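PDB 3BR8: probable acylphosphatase from Bacillus subtilis, which catalyses the hydrolysis of acyl phosphates, releasing a carboxylate and inorganic phosphate. Local coordinates for residues 5-10 / 71-76. Sequence-based numbering, arbitrary orientation.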
loop_
_atom_site.group_PDB
_atom_site.type_symbol
_atom_site.label_atom_id
_atom_site.label_comp_id
_atom_site.label_asym_id
_atom_site.label_seq_id
_atom_site.Cartn_x
_atom_site.Cartn_y
_atom_site.Cartn_z
ATOM N N ARG A 5 -6.120 -5.427 1.458
ATOM C CA ARG A 5 -6.561 -4.075 1.773
ATOM C C ARG A 5 -5.796 -3.611 3.003
ATOM O O ARG A 5 -5.964 -4.169 4.091
ATOM C CB ARG A 5 -8.057 -4.058 2.057
ATOM C CG ARG A 5 -8.897 -4.337 0.858
ATOM C CD ARG A 5 -10.334 -4.288 1.275
ATOM N NE ARG A 5 -11.238 -4.555 0.171
ATOM C CZ ARG A 5 -12.562 -4.531 0.290
ATOM N NH1 ARG A 5 -13.122 -4.256 1.465
ATOM N NH2 ARG A 5 -13.326 -4.787 -0.760
ATOM N N ILE A 6 -4.955 -2.598 2.828
ATOM C CA ILE A 6 -4.061 -2.110 3.873
ATOM C C ILE A 6 -4.437 -0.676 4.221
ATOM O O ILE A 6 -4.576 0.156 3.325
ATOM C CB ILE A 6 -2.578 -2.181 3.400
ATOM C CG1 ILE A 6 -2.209 -3.605 2.944
ATOM C CG2 ILE A 6 -1.626 -1.656 4.476
ATOM C CD1 ILE A 6 -0.980 -3.672 2.041
ATOM N N ILE A 7 -4.624 -0.398 5.512
ATOM C CA ILE A 7 -4.824 0.977 5.971
ATOM C C ILE A 7 -3.666 1.329 6.895
ATOM O O ILE A 7 -3.379 0.603 7.863
ATOM C CB ILE A 7 -6.172 1.173 6.699
ATOM C CG1 ILE A 7 -7.346 0.850 5.762
ATOM C CG2 ILE A 7 -6.292 2.608 7.215
ATOM C CD1 ILE A 7 -8.730 0.856 6.411
ATOM N N VAL A 8 -2.989 2.430 6.571
ATOM C CA VAL A 8 -1.827 2.879 7.317
ATOM C C VAL A 8 -2.177 4.151 8.081
ATOM O O VAL A 8 -2.806 5.062 7.525
ATOM C CB VAL A 8 -0.651 3.191 6.355
ATOM C CG1 VAL A 8 0.636 3.420 7.124
ATOM C CG2 VAL A 8 -0.463 2.059 5.329
ATOM N N ASP A 9 -1.768 4.216 9.346
ATOM C CA ASP A 9 -1.952 5.422 10.129
ATOM C C ASP A 9 -0.632 5.883 10.734
ATOM O O ASP A 9 0.335 5.116 10.799
ATOM C CB ASP A 9 -3.006 5.203 11.223
ATOM C CG ASP A 9 -3.580 6.506 11.763
ATOM O OD1 ASP A 9 -3.384 7.586 11.162
ATOM O OD2 ASP A 9 -4.243 6.442 12.813
ATOM N N GLY A 10 -0.620 7.139 11.165
ATOM C CA GLY A 10 0.557 7.775 11.746
ATOM C C GLY A 10 0.776 9.148 11.138
ATOM O O GLY A 10 -0.181 9.846 10.793
ATOM N N ASP A 71 0.374 2.479 12.826
ATOM C CA ASP A 71 -0.482 1.306 12.687
ATOM C C ASP A 71 -0.620 0.870 11.237
ATOM O O ASP A 71 -0.646 1.702 10.328
ATOM C CB ASP A 71 -1.873 1.562 13.270
ATOM C CG ASP A 71 -2.716 0.303 13.314
ATOM O OD1 ASP A 71 -3.736 0.237 12.595
ATOM O OD2 ASP A 71 -2.345 -0.632 14.047
ATOM N N ILE A 72 -0.691 -0.446 11.032
ATOM C CA ILE A 72 -1.061 -1.023 9.743
ATOM C C ILE A 72 -2.106 -2.110 9.980
ATOM O O ILE A 72 -1.873 -3.062 10.735
ATOM C CB ILE A 72 0.151 -1.603 8.968
ATOM C CG1 ILE A 72 1.031 -0.472 8.432
ATOM C CG2 ILE A 72 -0.317 -2.488 7.811
ATOM C CD1 ILE A 72 2.121 -0.911 7.477
ATOM N N SER A 73 -3.270 -1.938 9.363
ATOM C CA SER A 73 -4.295 -2.972 9.379
ATOM C C SER A 73 -4.327 -3.591 7.999
ATOM O O SER A 73 -4.197 -2.888 7.003
ATOM C CB SER A 73 -5.661 -2.388 9.745
ATOM O OG SER A 73 -6.186 -1.597 8.699
ATOM N N VAL A 74 -4.475 -4.906 7.944
ATOM C CA VAL A 74 -4.515 -5.629 6.678
ATOM C C VAL A 74 -5.698 -6.588 6.728
ATOM O O VAL A 74 -5.862 -7.310 7.710
ATOM C CB VAL A 74 -3.220 -6.461 6.454
ATOM C CG1 VAL A 74 -3.220 -7.120 5.062
ATOM C CG2 VAL A 74 -1.965 -5.615 6.644
ATOM N N THR A 75 -6.539 -6.572 5.697
ATOM C CA THR A 75 -7.532 -7.629 5.473
ATOM C C THR A 75 -7.303 -8.229 4.085
ATOM O O THR A 75 -6.801 -7.559 3.177
ATOM C CB THR A 75 -8.995 -7.135 5.589
ATOM O OG1 THR A 75 -9.251 -6.150 4.583
ATOM C CG2 THR A 75 -9.285 -6.551 6.974
ATOM N N GLU A 76 -7.685 -9.496 3.915
ATOM C CA GLU A 76 -7.368 -10.198 2.674
ATOM C C GLU A 76 -8.542 -10.887 1.982
ATOM O O GLU A 76 -9.534 -11.238 2.622
ATOM C CB GLU A 76 -6.239 -11.203 2.914
ATOM C CG GLU A 76 -6.614 -12.338 3.859
ATOM C CD GLU A 76 -5.511 -13.348 4.025
ATOM O OE1 GLU A 76 -4.416 -12.954 4.473
ATOM O OE2 GLU A 76 -5.749 -14.538 3.727
HETATM O O HOH W 1 -7.337 -2.810 6.167
HETATM O O HOH W 2 -4.274 1.657 10.407
#
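Ile6 and Ile72 meet methyl to methyl on the inner face of two antiparallel strands, whose other face is mainly polar and wet: a compact example of how one sheet serves two environments. CG2 of Ile6 lies 3.7 Å from CG2 of Ile72. In both residues this branch stands opposite the backbone N while CG1 is anti to the carbonyl carbon (chi1 -55° in Ile6); this rotation turns the CG2 methyls toward each other, and the side chains lie side by side, pointing the same way. Val8 packs beside Ile72 less closely, its CG1 4.1 Å from Ile72 CG1. Phe56 and Val60 of helix 50-62 cover this face, Val60 touching both Val8 and Ile72.

Between the faces run the backbone bonds. Arg5 and Thr75, like Ile7 and Ser73, exchange two bonds; Arg5 N donates to Thr75 O at 2.8 Å, almost straight at 171°. The ladder slackens at Asp9 and Asp71: Asp9 N reaches Asp71 O at 2.9 Å, but the return bond from Asp71 N to Asp9 O is weak at 3.3 Å.

The other face is looser and wetter. Thr75 OG1 comes up against Arg5 CB at 3.5 Å, the two side chains crossing at a slant, whereas the extended arginine chain leads its guanidinium away from the neighbouring strand. Ser73 OG, rotated between its backbone N and carbonyl carbon (chi1 71°), rests 3.4 Å from CB of Ile7, the apolar member of this face, and shares a water with Arg5 O. A second water donates to Ile7 O and to Asp71 OD1, so the carbonyl oxygens of Arg5 and Ile7 each accept a water hydrogen besides the strand N-H.

Strand 68-77 is the edge of the sheet and strand 2-9 its neighbour, also bonded to strand 42-48; this pairing, with helices packed on one face, belongs to the ferredoxin-like alpha/beta sandwich of the acylphosphatase family.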